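Local coordinates for ferritin light chain (Trichoplusia ni, PDB 1Z6O), which stores iron as the light chain of a secreted ferritin, in a shell of 12 light and 12 heavy chains where it probably helps nucleate the ferrihydrite core, at residues 29-34 / 95-100; 107-112 / 140-145; 61-66 / 71-76. All coordinates share one frame; numbering follows the deposited sequence.

The three contacts join loops to the helices, or to a helix end, of the ferritin four-helix bundle. Contact 3 comes at the turn from helix 37-61 into helix 70-96, and contact 1 at the far end of helix 70-96; their centres are about 41 Å apart, on opposite sides of the chain's centre. Both segments of contact 3 fall between the two segments of contact 1 in the sequence. Contact 2 follows later, joining the connection after helix 70-96 to helix 122-148, with its centre about 18 Å from that of contact 1 and 31 Å from that of contact 3. Together they hold loops at both ends of the bundle and along its side.

Contact 1: 29-34 / 95-100; sequences GEYGSH and TKRGDK
Y31 lies with one ring face on R97, where the loop leading to helix 37-61 meets the Schellman motif that ends helix 70-96. CB of R97 sits 3.8 Å from the ring centroid and 15° off its normal, a CH-pi contact displaced toward the rim. The R97 chain, bent at chi2 and chi3, brings its guanidinium back to the root of the tyrosine: NH2 is 3.7 Å from Y31 CB, and Y31 CD1 lies over the guanidinium face, the two planes 43° apart. D99 comes from another direction, its CB in the ring plane at the edge, 3.8 Å from Y31 CE2.

Further out, Y31 and I159 pack together, and the R97 guanidinium is held by salt bridges from NH1 to E158 and from NH2 to D156, with Y28 adding a cation-pi contact. These two carboxylates probably restrict the rotation of the group and offset its charge in a buried setting. G98, at positive phi, is the C-prime residue of the Schellman motif; its N bonds T95 O, and it turns the chain so that D99 reaches the tyrosine edge. The polar ends meet through one water, which accepts from Y31 OH at 2.6 Å and donates to D99 OD2 at 2.6 Å.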
ATOM      1  N   GLY A  29     -18.406  30.692 -45.496  1.00 19.17           N
ATOM      2  CA  GLY A  29     -17.303  30.862 -46.431  1.00 22.21           C
ATOM      3  C   GLY A  29     -17.754  30.419 -47.824  1.00 23.96           C
ATOM      4  O   GLY A  29     -16.944  30.047 -48.666  1.00 25.55           O
ATOM      5  N   GLU A  30     -19.054  30.450 -48.079  1.00 24.71           N
ATOM      6  CA  GLU A  30     -19.578  29.991 -49.381  1.00 42.00           C
ATOM      7  C   GLU A  30     -19.103  28.578 -49.778  1.00 44.63           C
ATOM      8  O   GLU A  30     -18.876  28.275 -50.964  1.00 36.60           O
ATOM      9  CB  GLU A  30     -19.202  30.987 -50.478  1.00 49.15           C
ATOM     10  CG  GLU A  30     -19.862  32.346 -50.295  1.00 61.75           C
ATOM     11  CD  GLU A  30     -19.489  33.324 -51.384  1.00 74.38           C
ATOM     12  OE1 GLU A  30     -18.277  33.574 -51.566  1.00 81.63           O
ATOM     13  OE2 GLU A  30     -20.407  33.841 -52.058  1.00 81.82           O
ATOM     14  N   TYR A  31     -18.948  27.714 -48.781  1.00 35.93           N
ATOM     15  CA  TYR A  31     -18.512  26.342 -49.021  1.00 26.72           C
ATOM     16  C   TYR A  31     -19.487  25.680 -49.989  1.00 22.51           C
ATOM     17  O   TYR A  31     -20.695  25.679 -49.754  1.00 24.11           O
ATOM     18  CB  TYR A  31     -18.515  25.558 -47.706  1.00 26.40           C
ATOM     19  CG  TYR A  31     -18.020  24.145 -47.842  1.00 22.69           C
ATOM     20  CD1 TYR A  31     -16.657  23.873 -47.902  1.00 22.40           C
ATOM     21  CD2 TYR A  31     -18.912  23.080 -47.917  1.00 22.05           C
ATOM     22  CE1 TYR A  31     -16.190  22.576 -48.034  1.00 23.74           C
ATOM     23  CE2 TYR A  31     -18.454  21.767 -48.050  1.00 22.24           C
ATOM     24  CZ  TYR A  31     -17.088  21.531 -48.109  1.00 23.13           C
ATOM     25  OH  TYR A  31     -16.623  20.250 -48.257  1.00 28.84           O
ATOM     26  N   GLY A  32     -18.970  25.111 -51.069  1.00 20.70           N
ATOM     27  CA  GLY A  32     -19.841  24.455 -52.025  1.00 27.18           C
ATOM     28  C   GLY A  32     -20.406  25.363 -53.114  1.00 38.55           C
ATOM     29  O   GLY A  32     -20.909  24.861 -54.117  1.00 37.66           O
ATOM     30  N   SER A  33     -20.317  26.684 -52.935  1.00 32.99           N
ATOM     31  CA  SER A  33     -20.846  27.643 -53.919  1.00 39.14           C
ATOM     32  C   SER A  33     -19.885  27.988 -55.048  1.00 42.96           C
ATOM     33  O   SER A  33     -20.297  28.137 -56.195  1.00 49.26           O
ATOM     34  CB  SER A  33     -21.263  28.945 -53.227  1.00 36.79           C
ATOM     35  OG  SER A  33     -22.279  28.702 -52.273  1.00 51.69           O
ATOM     36  N   HIS A  34     -18.608  28.139 -54.724  1.00 39.38           N
ATOM     37  CA  HIS A  34     -17.608  28.467 -55.734  1.00 43.62           C
ATOM     38  C   HIS A  34     -16.580  27.350 -55.752  1.00 46.45           C
ATOM     39  O   HIS A  34     -16.330  26.722 -54.725  1.00 40.52           O
ATOM     40  CB  HIS A  34     -16.896  29.783 -55.387  1.00 43.31           C
ATOM     41  CG  HIS A  34     -17.804  30.969 -55.321  1.00 50.30           C
ATOM     42  ND1 HIS A  34     -18.294  31.597 -56.447  1.00 55.03           N
ATOM     43  CD2 HIS A  34     -18.322  31.637 -54.263  1.00 51.56           C
ATOM     44  CE1 HIS A  34     -19.073  32.600 -56.086  1.00 56.04           C
ATOM     45  NE2 HIS A  34     -19.108  32.647 -54.766  1.00 57.39           N
ATOM     46  N   THR A  95     -20.272  16.602 -44.011  1.00 15.24           N
ATOM     47  CA  THR A  95     -21.520  17.013 -43.364  1.00 14.62           C
ATOM     48  C   THR A  95     -21.294  18.083 -42.304  1.00 15.26           C
ATOM     49  O   THR A  95     -22.172  18.913 -42.062  1.00 16.66           O
ATOM     50  CB  THR A  95     -22.270  15.818 -42.739  1.00 17.41           C
ATOM     51  OG1 THR A  95     -21.434  15.165 -41.777  1.00 18.42           O
ATOM     52  CG2 THR A  95     -22.670  14.825 -43.830  1.00 16.39           C
ATOM     53  N   LYS A  96     -20.128  18.072 -41.667  1.00 15.17           N
ATOM     54  CA  LYS A  96     -19.830  19.105 -40.673  1.00 15.59           C
ATOM     55  C   LYS A  96     -19.865  20.486 -41.346  1.00 17.97           C
ATOM     56  O   LYS A  96     -20.318  21.467 -40.751  1.00 16.01           O
ATOM     57  CB  LYS A  96     -18.436  18.885 -40.060  1.00 17.07           C
ATOM     58  CG  LYS A  96     -18.023  20.023 -39.116  1.00 20.84           C
ATOM     59  CD  LYS A  96     -16.845  19.652 -38.207  1.00 27.56           C
ATOM     60  CE  LYS A  96     -15.571  19.449 -38.985  1.00 36.42           C
ATOM     61  NZ  LYS A  96     -14.440  19.098 -38.069  1.00 45.70           N
ATOM     62  N   ARG A  97     -19.387  20.556 -42.590  1.00 14.70           N
ATOM     63  CA  ARG A  97     -19.358  21.817 -43.330  1.00 15.94           C
ATOM     64  C   ARG A  97     -20.678  22.145 -44.042  1.00 18.26           C
ATOM     65  O   ARG A  97     -20.732  23.044 -44.881  1.00 17.44           O
ATOM     66  CB  ARG A  97     -18.180  21.829 -44.327  1.00 16.04           C
ATOM     67  CG  ARG A  97     -16.782  21.814 -43.649  1.00 15.61           C
ATOM     68  CD  ARG A  97     -16.573  23.039 -42.728  1.00 16.35           C
ATOM     69  NE  ARG A  97     -16.811  24.302 -43.428  1.00 15.62           N
ATOM     70  CZ  ARG A  97     -15.934  24.910 -44.224  1.00 21.62           C
ATOM     71  NH1 ARG A  97     -14.726  24.389 -44.432  1.00 16.96           N
ATOM     72  NH2 ARG A  97     -16.275  26.036 -44.839  1.00 16.38           N
ATOM     73  N   GLY A  98     -21.736  21.402 -43.720  1.00 17.17           N
ATOM     74  CA  GLY A  98     -23.047  21.706 -44.281  1.00 16.58           C
ATOM     75  C   GLY A  98     -23.400  21.138 -45.635  1.00 22.35           C
ATOM     76  O   GLY A  98     -24.388  21.534 -46.237  1.00 19.07           O
ATOM     77  N   ASP A  99     -22.613  20.188 -46.110  1.00 17.14           N
ATOM     78  CA  ASP A  99     -22.856  19.592 -47.419  1.00 18.27           C
ATOM     79  C   ASP A  99     -23.430  18.192 -47.182  1.00 22.15           C
ATOM     80  O   ASP A  99     -23.721  17.808 -46.044  1.00 20.39           O
ATOM     81  CB  ASP A  99     -21.514  19.537 -48.163  1.00 19.66           C
ATOM     82  CG  ASP A  99     -21.653  19.295 -49.661  1.00 31.86           C
ATOM     83  OD1 ASP A  99     -22.784  19.262 -50.190  1.00 31.71           O
ATOM     84  OD2 ASP A  99     -20.593  19.140 -50.311  1.00 32.75           O
ATOM     85  N   LYS A 100     -23.639  17.441 -48.250  1.00 22.64           N
ATOM     86  CA  LYS A 100     -24.127  16.083 -48.093  1.00 26.34           C
ATOM     87  C   LYS A 100     -23.285  15.197 -48.983  1.00 26.19           C
ATOM     88  O   LYS A 100     -22.867  15.598 -50.069  1.00 26.12           O
ATOM     89  CB  LYS A 100     -25.606  15.968 -48.448  1.00 32.24           C
ATOM     90  CG  LYS A 100     -25.958  16.113 -49.889  1.00 40.06           C
ATOM     91  CD  LYS A 100     -27.451  15.847 -50.047  1.00 52.64           C
ATOM     92  CE  LYS A 100     -27.936  16.152 -51.451  1.00 63.13           C
ATOM     93  NZ  LYS A 100     -29.422  16.070 -51.539  1.00 73.64           N
TER
HETATM   94  O   HOH W   1     -18.191  18.529 -49.409  1.00 25.33           O

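Contact 2: 107-112 / 140-145; sequences STMKTE and AFYIHR
Y142 OH donates to T108 OG1 across 2.5 Å, a short bond that ties the loop between helices 70-96 and 122-148 to the side of the second helix. The threonine oxygen arrives near the ring plane, at the hydroxyl edge, and is also 3.4 Å from Y142 CZ; the two side chains meet at about a right angle. With chi1 of 62°, T108 OG1 stands between its own backbone N and carbonyl carbon, which turns it to the tyrosine while CG2 lies beside the backbone N.

M109 covers one face of the same ring. Its CB sits almost over the ring centre, 4.0 Å from the centroid, in a CH-pi contact. From there the side chain runs back toward the helix, opposite in direction to the tyrosine, and its extended first two torsions carry SD to 3.8 Å from Y142 CB. The sulfur lies oblique to the ring, 4.6 Å from its centroid and 33° off the normal. Y142 is thus held at its hydroxyl by T108 and across a face by M109, two neighbouring residues of one loop.

The loop has its own bracing. S107 OG accepts from M109 N at 3.0 Å, forming an ST turn, and E40 of helix 37-61 bonds both S107 OG and T108 N, so a second-shell carboxylate helps to place S107 and the backbone of T108, whose hydroxyl meets the tyrosine. E40 also touches Y142, while M109 packs on R139 one turn earlier in helix 122-148. A Met-aromatic contact and a hydroxyl-hydroxyl bond together fasten to helix 122-148 the long connection between helices 70-96 and 122-148, characteristic of the ferritin four-helix bundle.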
ATOM      1  N   SER A 107     -14.063  12.983 -59.349  1.00 27.64           N
ATOM      2  CA  SER A 107     -13.050  14.011 -59.202  1.00 27.51           C
ATOM      3  C   SER A 107     -12.790  14.618 -60.578  1.00 34.70           C
ATOM      4  O   SER A 107     -13.004  13.962 -61.591  1.00 32.89           O
ATOM      5  CB  SER A 107     -11.749  13.393 -58.690  1.00 27.68           C
ATOM      6  OG  SER A 107     -10.700  14.346 -58.708  1.00 29.81           O
ATOM      7  N   THR A 108     -12.328  15.861 -60.615  1.00 30.81           N
ATOM      8  CA  THR A 108     -12.013  16.500 -61.887  1.00 44.31           C
ATOM      9  C   THR A 108     -10.552  16.227 -62.193  1.00 50.54           C
ATOM     10  O   THR A 108     -10.115  16.345 -63.333  1.00 54.93           O
ATOM     11  CB  THR A 108     -12.190  18.025 -61.834  1.00 46.00           C
ATOM     12  OG1 THR A 108     -11.290  18.568 -60.864  1.00 51.54           O
ATOM     13  CG2 THR A 108     -13.613  18.390 -61.461  1.00 45.67           C
ATOM     14  N   MET A 109      -9.789  15.861 -61.169  1.00 53.54           N
ATOM     15  CA  MET A 109      -8.374  15.593 -61.373  1.00 59.14           C
ATOM     16  C   MET A 109      -8.211  14.454 -62.362  1.00 67.96           C
ATOM     17  O   MET A 109      -8.654  13.327 -62.123  1.00 63.06           O
ATOM     18  CB  MET A 109      -7.681  15.246 -60.060  1.00 51.56           C
ATOM     19  CG  MET A 109      -6.169  15.323 -60.156  1.00 59.22           C
ATOM     20  SD  MET A 109      -5.358  14.807 -58.645  1.00 49.78           S
ATOM     21  CE  MET A 109      -5.966  13.236 -58.577  1.00 72.09           C
ATOM     22  N   LYS A 110      -7.576  14.772 -63.483  1.00 81.14           N
ATOM     23  CA  LYS A 110      -7.337  13.812 -64.549  1.00 90.25           C
ATOM     24  C   LYS A 110      -6.393  12.713 -64.083  1.00 93.22           C
ATOM     25  O   LYS A 110      -5.178  12.903 -64.011  1.00 90.85           O
ATOM     26  CB  LYS A 110      -6.777  14.548 -65.767  1.00 93.65           C
ATOM     27  CG  LYS A 110      -7.730  15.629 -66.267  1.00 98.54           C
ATOM     28  CD  LYS A 110      -7.026  16.715 -67.058  1.00103.02           C
ATOM     29  CE  LYS A 110      -7.992  17.855 -67.367  1.00105.74           C
ATOM     30  NZ  LYS A 110      -7.324  19.007 -68.030  1.00108.35           N
ATOM     31  N   THR A 111      -6.976  11.566 -63.752  1.00 98.18           N
ATOM     32  CA  THR A 111      -6.219  10.417 -63.279  1.00104.44           C
ATOM     33  C   THR A 111      -6.444   9.225 -64.198  1.00108.79           C
ATOM     34  O   THR A 111      -7.583   8.830 -64.449  1.00109.63           O
ATOM     35  CB  THR A 111      -6.643  10.068 -61.865  1.00104.02           C
ATOM     36  N   GLU A 112      -5.350   8.655 -64.694  1.00112.56           N
ATOM     37  CA  GLU A 112      -5.418   7.505 -65.587  1.00115.74           C
ATOM     38  C   GLU A 112      -6.233   6.373 -64.967  1.00117.10           C
ATOM     39  O   GLU A 112      -6.439   6.330 -63.752  1.00117.75           O
ATOM     40  CB  GLU A 112      -4.009   7.018 -65.917  1.00114.87           C
ATOM     41  N   ALA A 140      -4.711  14.926 -52.293  1.00 17.41           N
ATOM     42  CA  ALA A 140      -4.835  15.884 -51.193  1.00 17.25           C
ATOM     43  C   ALA A 140      -4.195  17.218 -51.599  1.00 16.59           C
ATOM     44  O   ALA A 140      -4.719  18.277 -51.272  1.00 16.10           O
ATOM     45  CB  ALA A 140      -4.168  15.347 -49.908  1.00 16.02           C
ATOM     46  N   PHE A 141      -3.061  17.169 -52.297  1.00 14.84           N
ATOM     47  CA  PHE A 141      -2.395  18.403 -52.746  1.00 16.66           C
ATOM     48  C   PHE A 141      -3.334  19.177 -53.678  1.00 18.87           C
ATOM     49  O   PHE A 141      -3.422  20.401 -53.627  1.00 16.64           O
ATOM     50  CB  PHE A 141      -1.113  18.078 -53.528  1.00 14.23           C
ATOM     51  CG  PHE A 141       0.105  17.808 -52.663  1.00 15.62           C
ATOM     52  CD1 PHE A 141      -0.022  17.518 -51.301  1.00 15.59           C
ATOM     53  CD2 PHE A 141       1.382  17.838 -53.231  1.00 19.57           C
ATOM     54  CE1 PHE A 141       1.120  17.257 -50.508  1.00 17.06           C
ATOM     55  CE2 PHE A 141       2.525  17.580 -52.454  1.00 20.66           C
ATOM     56  CZ  PHE A 141       2.389  17.288 -51.085  1.00 17.51           C
ATOM     57  N   TYR A 142      -4.018  18.445 -54.544  1.00 16.81           N
ATOM     58  CA  TYR A 142      -4.946  19.043 -55.505  1.00 17.38           C
ATOM     59  C   TYR A 142      -6.123  19.742 -54.803  1.00 18.09           C
ATOM     60  O   TYR A 142      -6.466  20.879 -55.120  1.00 16.97           O
ATOM     61  CB  TYR A 142      -5.465  17.946 -56.434  1.00 22.58           C
ATOM     62  CG  TYR A 142      -6.450  18.433 -57.463  1.00 24.96           C
ATOM     63  CD1 TYR A 142      -6.023  19.159 -58.570  1.00 39.55           C
ATOM     64  CD2 TYR A 142      -7.811  18.173 -57.325  1.00 25.04           C
ATOM     65  CE1 TYR A 142      -6.930  19.616 -59.523  1.00 46.66           C
ATOM     66  CE2 TYR A 142      -8.731  18.625 -58.270  1.00 35.23           C
ATOM     67  CZ  TYR A 142      -8.281  19.346 -59.367  1.00 48.77           C
ATOM     68  OH  TYR A 142      -9.177  19.793 -60.310  1.00 56.92           O
ATOM     69  N   ILE A 143      -6.748  19.065 -53.849  1.00 15.58           N
ATOM     70  CA  ILE A 143      -7.875  19.666 -53.132  1.00 16.13           C
ATOM     71  C   ILE A 143      -7.408  20.884 -52.334  1.00 17.54           C
ATOM     72  O   ILE A 143      -8.102  21.908 -52.259  1.00 16.97           O
ATOM     73  CB  ILE A 143      -8.525  18.634 -52.186  1.00 16.86           C
ATOM     74  CG1 ILE A 143      -9.029  17.444 -53.010  1.00 19.09           C
ATOM     75  CG2 ILE A 143      -9.699  19.264 -51.418  1.00 18.60           C
ATOM     76  CD1 ILE A 143      -9.523  16.276 -52.140  1.00 19.82           C
ATOM     77  N   HIS A 144      -6.221  20.773 -51.747  1.00 15.76           N
ATOM     78  CA  HIS A 144      -5.644  21.863 -50.965  1.00 16.42           C
ATOM     79  C   HIS A 144      -5.450  23.094 -51.870  1.00 17.58           C
ATOM     80  O   HIS A 144      -5.778  24.223 -51.495  1.00 16.56           O
ATOM     81  CB  HIS A 144      -4.302  21.394 -50.382  1.00 13.74           C
ATOM     82  CG  HIS A 144      -3.669  22.365 -49.434  1.00 15.86           C
ATOM     83  ND1 HIS A 144      -3.025  23.510 -49.856  1.00 17.16           N
ATOM     84  CD2 HIS A 144      -3.549  22.339 -48.081  1.00 14.11           C
ATOM     85  CE1 HIS A 144      -2.533  24.147 -48.805  1.00 19.05           C
ATOM     86  NE2 HIS A 144      -2.836  23.456 -47.717  1.00 15.95           N
ATOM     87  N   ARG A 145      -4.919  22.871 -53.067  1.00 16.40           N
ATOM     88  CA  ARG A 145      -4.697  23.964 -54.018  1.00 17.94           C
ATOM     89  C   ARG A 145      -6.041  24.565 -54.484  1.00 19.12           C
ATOM     90  O   ARG A 145      -6.178  25.781 -54.669  1.00 18.36           O
ATOM     91  CB  ARG A 145      -3.910  23.443 -55.231  1.00 19.14           C
ATOM     92  CG  ARG A 145      -3.465  24.556 -56.155  1.00 25.32           C
ATOM     93  CD  ARG A 145      -2.606  24.079 -57.327  1.00 24.13           C
ATOM     94  NE  ARG A 145      -2.243  25.254 -58.110  1.00 27.30           N
ATOM     95  CZ  ARG A 145      -1.089  25.427 -58.734  1.00 28.68           C
ATOM     96  NH1 ARG A 145      -0.147  24.488 -58.686  1.00 23.72           N
ATOM     97  NH2 ARG A 145      -0.872  26.563 -59.383  1.00 30.88           N
TER

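Contact 3: 61-66 / 71-76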
ATOM      1  N   TYR A  61      -5.011 -11.951 -50.235  1.00 16.92           N
ATOM      2  CA  TYR A  61      -4.133 -12.703 -51.123  1.00 17.48           C
ATOM      3  C   TYR A  61      -2.840 -13.144 -50.427  1.00 20.23           C
ATOM      4  O   TYR A  61      -2.409 -14.287 -50.580  1.00 17.05           O
ATOM      5  CB  TYR A  61      -3.776 -11.881 -52.362  1.00 17.51           C
ATOM      6  CG  TYR A  61      -2.902 -12.643 -53.332  1.00 20.53           C
ATOM      7  CD1 TYR A  61      -3.422 -13.699 -54.083  1.00 20.91           C
ATOM      8  CD2 TYR A  61      -1.547 -12.331 -53.479  1.00 20.33           C
ATOM      9  CE1 TYR A  61      -2.616 -14.429 -54.959  1.00 23.89           C
ATOM     10  CE2 TYR A  61      -0.730 -13.057 -54.355  1.00 23.94           C
ATOM     11  CZ  TYR A  61      -1.277 -14.101 -55.088  1.00 26.16           C
ATOM     12  OH  TYR A  61      -0.492 -14.817 -55.951  1.00 38.16           O
ATOM     13  N   PHE A  62      -2.217 -12.247 -49.668  1.00 15.59           N
ATOM     14  CA  PHE A  62      -0.982 -12.615 -48.985  1.00 17.60           C
ATOM     15  C   PHE A  62      -1.182 -13.525 -47.790  1.00 20.16           C
ATOM     16  O   PHE A  62      -0.216 -13.971 -47.171  1.00 19.79           O
ATOM     17  CB  PHE A  62      -0.187 -11.360 -48.601  1.00 14.47           C
ATOM     18  CG  PHE A  62       0.554 -10.777 -49.772  1.00 18.17           C
ATOM     19  CD1 PHE A  62       0.070  -9.657 -50.440  1.00 18.56           C
ATOM     20  CD2 PHE A  62       1.675 -11.431 -50.281  1.00 19.53           C
ATOM     21  CE1 PHE A  62       0.691  -9.198 -51.612  1.00 22.16           C
ATOM     22  CE2 PHE A  62       2.301 -10.986 -51.447  1.00 21.39           C
ATOM     23  CZ  PHE A  62       1.806  -9.869 -52.114  1.00 21.37           C
ATOM     24  N   ASN A  63      -2.440 -13.810 -47.470  1.00 16.31           N
ATOM     25  CA  ASN A  63      -2.734 -14.718 -46.371  1.00 17.57           C
ATOM     26  C   ASN A  63      -3.240 -16.071 -46.906  1.00 17.85           C
ATOM     27  O   ASN A  63      -3.773 -16.875 -46.135  1.00 17.94           O
ATOM     28  CB  ASN A  63      -3.757 -14.084 -45.404  1.00 19.31           C
ATOM     29  CG  ASN A  63      -3.878 -14.847 -44.080  1.00 37.75           C
ATOM     30  OD1 ASN A  63      -2.887 -15.328 -43.528  1.00 33.31           O
ATOM     31  ND2 ASN A  63      -5.100 -14.940 -43.560  1.00 31.87           N
ATOM     32  N   ASN A  64      -3.101 -16.331 -48.214  1.00 15.20           N
ATOM     33  CA  ASN A  64      -3.509 -17.652 -48.717  1.00 15.72           C
ATOM     34  C   ASN A  64      -2.372 -18.622 -48.346  1.00 19.99           C
ATOM     35  O   ASN A  64      -1.269 -18.180 -48.005  1.00 16.63           O
ATOM     36  CB  ASN A  64      -3.879 -17.647 -50.240  1.00 14.83           C
ATOM     37  CG  ASN A  64      -2.678 -17.651 -51.191  1.00 20.50           C
ATOM     38  OD1 ASN A  64      -1.747 -18.438 -51.055  1.00 21.28           O
ATOM     39  ND2 ASN A  64      -2.733 -16.787 -52.199  1.00 17.47           N
ATOM     40  N   TYR A  65      -2.624 -19.931 -48.372  1.00 15.42           N
ATOM     41  CA  TYR A  65      -1.598 -20.873 -47.909  1.00 16.58           C
ATOM     42  C   TYR A  65      -0.325 -20.968 -48.743  1.00 17.64           C
ATOM     43  O   TYR A  65       0.713 -21.377 -48.224  1.00 18.10           O
ATOM     44  CB  TYR A  65      -2.206 -22.276 -47.735  1.00 16.44           C
ATOM     45  CG  TYR A  65      -2.241 -23.067 -49.016  1.00 16.93           C
ATOM     46  CD1 TYR A  65      -1.178 -23.905 -49.371  1.00 17.09           C
ATOM     47  CD2 TYR A  65      -3.314 -22.945 -49.899  1.00 15.07           C
ATOM     48  CE1 TYR A  65      -1.187 -24.601 -50.590  1.00 18.35           C
ATOM     49  CE2 TYR A  65      -3.332 -23.634 -51.119  1.00 19.29           C
ATOM     50  CZ  TYR A  65      -2.261 -24.458 -51.451  1.00 21.51           C
ATOM     51  OH  TYR A  65      -2.275 -25.127 -52.654  1.00 23.19           O
ATOM     52  N   GLN A  66      -0.394 -20.596 -50.017  1.00 16.57           N
ATOM     53  CA  GLN A  66       0.783 -20.648 -50.888  1.00 20.78           C
ATOM     54  C   GLN A  66       1.693 -19.443 -50.685  1.00 23.91           C
ATOM     55  O   GLN A  66       2.912 -19.588 -50.622  1.00 20.24           O
ATOM     56  CB  GLN A  66       0.375 -20.700 -52.365  1.00 21.42           C
ATOM     57  CG  GLN A  66      -0.477 -21.888 -52.727  1.00 27.97           C
ATOM     58  CD  GLN A  66      -0.837 -21.913 -54.210  1.00 36.96           C
ATOM     59  OE1 GLN A  66      -0.768 -20.890 -54.895  1.00 30.72           O
ATOM     60  NE2 GLN A  66      -1.240 -23.078 -54.700  1.00 35.35           N
ATOM     61  N   GLY A  71       3.549 -10.858 -42.802  1.00 19.46           N
ATOM     62  CA  GLY A  71       4.016  -9.482 -42.720  1.00 17.99           C
ATOM     63  C   GLY A  71       3.411  -8.630 -43.825  1.00 18.63           C
ATOM     64  O   GLY A  71       2.951  -7.514 -43.576  1.00 17.58           O
ATOM     65  N   PHE A  72       3.420  -9.136 -45.054  1.00 15.96           N
ATOM     66  CA  PHE A  72       2.826  -8.391 -46.163  1.00 18.08           C
ATOM     67  C   PHE A  72       1.323  -8.256 -45.939  1.00 20.17           C
ATOM     68  O   PHE A  72       0.726  -7.209 -46.206  1.00 18.70           O
ATOM     69  CB  PHE A  72       3.079  -9.096 -47.499  1.00 17.11           C
ATOM     70  CG  PHE A  72       4.454  -8.851 -48.057  1.00 20.88           C
ATOM     71  CD1 PHE A  72       5.562  -9.520 -47.538  1.00 20.31           C
ATOM     72  CD2 PHE A  72       4.646  -7.917 -49.073  1.00 24.36           C
ATOM     73  CE1 PHE A  72       6.845  -9.263 -48.017  1.00 22.53           C
ATOM     74  CE2 PHE A  72       5.927  -7.646 -49.563  1.00 24.68           C
ATOM     75  CZ  PHE A  72       7.031  -8.321 -49.033  1.00 21.05           C
ATOM     76  N   SER A  73       0.706  -9.316 -45.436  1.00 18.25           N
ATOM     77  CA  SER A  73      -0.725  -9.278 -45.196  1.00 18.51           C
ATOM     78  C   SER A  73      -1.069  -8.217 -44.142  1.00 21.11           C
ATOM     79  O   SER A  73      -2.032  -7.456 -44.289  1.00 19.42           O
ATOM     80  CB  SER A  73      -1.204 -10.678 -44.764  1.00 20.45           C
ATOM     81  OG  SER A  73      -2.606 -10.704 -44.699  1.00 26.38           O
ATOM     82  N   LYS A  74      -0.264  -8.148 -43.087  1.00 17.69           N
ATOM     83  CA  LYS A  74      -0.470  -7.174 -42.017  1.00 19.53           C
ATOM     84  C   LYS A  74      -0.301  -5.739 -42.545  1.00 19.47           C
ATOM     85  O   LYS A  74      -1.025  -4.822 -42.138  1.00 18.00           O
ATOM     86  CB  LYS A  74       0.542  -7.428 -40.897  1.00 22.44           C
ATOM     87  CG  LYS A  74       0.373  -6.551 -39.673  1.00 31.75           C
ATOM     88  CD  LYS A  74       1.433  -6.898 -38.623  1.00 40.33           C
ATOM     89  CE  LYS A  74       1.216  -6.114 -37.338  1.00 55.03           C
ATOM     90  NZ  LYS A  74       2.292  -6.381 -36.343  1.00 68.02           N
ATOM     91  N   LEU A  75       0.665  -5.548 -43.440  1.00 16.37           N
ATOM     92  CA  LEU A  75       0.912  -4.231 -44.026  1.00 17.67           C
ATOM     93  C   LEU A  75      -0.343  -3.765 -44.773  1.00 18.86           C
ATOM     94  O   LEU A  75      -0.806  -2.632 -44.596  1.00 16.81           O
ATOM     95  CB  LEU A  75       2.109  -4.300 -44.995  1.00 17.26           C
ATOM     96  CG  LEU A  75       2.540  -3.009 -45.717  1.00 23.93           C
ATOM     97  CD1 LEU A  75       3.974  -3.148 -46.237  1.00 25.43           C
ATOM     98  CD2 LEU A  75       1.605  -2.731 -46.884  1.00 28.72           C
ATOM     99  N   PHE A  76      -0.902  -4.641 -45.603  1.00 15.44           N
ATOM    100  CA  PHE A  76      -2.095  -4.272 -46.359  1.00 15.76           C
ATOM    101  C   PHE A  76      -3.343  -4.143 -45.506  1.00 16.69           C
ATOM    102  O   PHE A  76      -4.206  -3.318 -45.787  1.00 17.05           O
ATOM    103  CB  PHE A  76      -2.338  -5.260 -47.498  1.00 15.08           C
ATOM    104  CG  PHE A  76      -1.470  -5.000 -48.688  1.00 18.58           C
ATOM    105  CD1 PHE A  76      -0.367  -5.806 -48.960  1.00 17.89           C
ATOM    106  CD2 PHE A  76      -1.732  -3.907 -49.517  1.00 17.39           C
ATOM    107  CE1 PHE A  76       0.472  -5.525 -50.050  1.00 20.95           C
ATOM    108  CE2 PHE A  76      -0.906  -3.616 -50.607  1.00 20.24           C
ATOM    109  CZ  PHE A  76       0.201  -4.430 -50.871  1.00 21.01           C
TER
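F62 lays one face of its ring over CB of F72, which sits 4.1 Å from the ring centroid, 25° off the normal and displaced toward the rim. The closest approach is F62 CG to F72 CB at 3.8 Å. The planes of the two phenyl rings are 30° apart but displaced, so that the centroids stand 5.4 Å from each other and little of one ring covers the other; it is the root of F72 that does the covering. On the opposite face of F62, CD2 of the preceding residue Y61 lies over the ring centre, closing the phenylalanine in from both sides. F76, one turn after F72 on the same helix, approaches obliquely, its CE1 4.0 Å from F62 CE1. With CG beside the backbone N (chi1 -78°), the F62 ring turns toward this pair.

The backbone here makes a type I beta turn from Y61 to N64, closed by N64 N to Y61 O at 3.2 Å, and this starts the short connection between helices 37-61 and 70-96 of the ferritin bundle. Helix 122-148 borders the aromatic cluster, with A125 on F62, L126 on F72 and A129 on F76. With the F62 ring cut back to an alanine, a gap is likely to open between Y61 CD2 and F72 CB, and CE1 of F76 would lose its aromatic neighbour.

Beside the rings S73 packs on the turn: its CB is 4.0 Å from F62 CB, and its OG lies 3.6 Å from N63 CB. That hydroxyl hydrogen-bonds the carbonyl O of A59 in the last turn of helix 37-61. N63 O accepts from R158 NH2 of a neighbouring heavy chain.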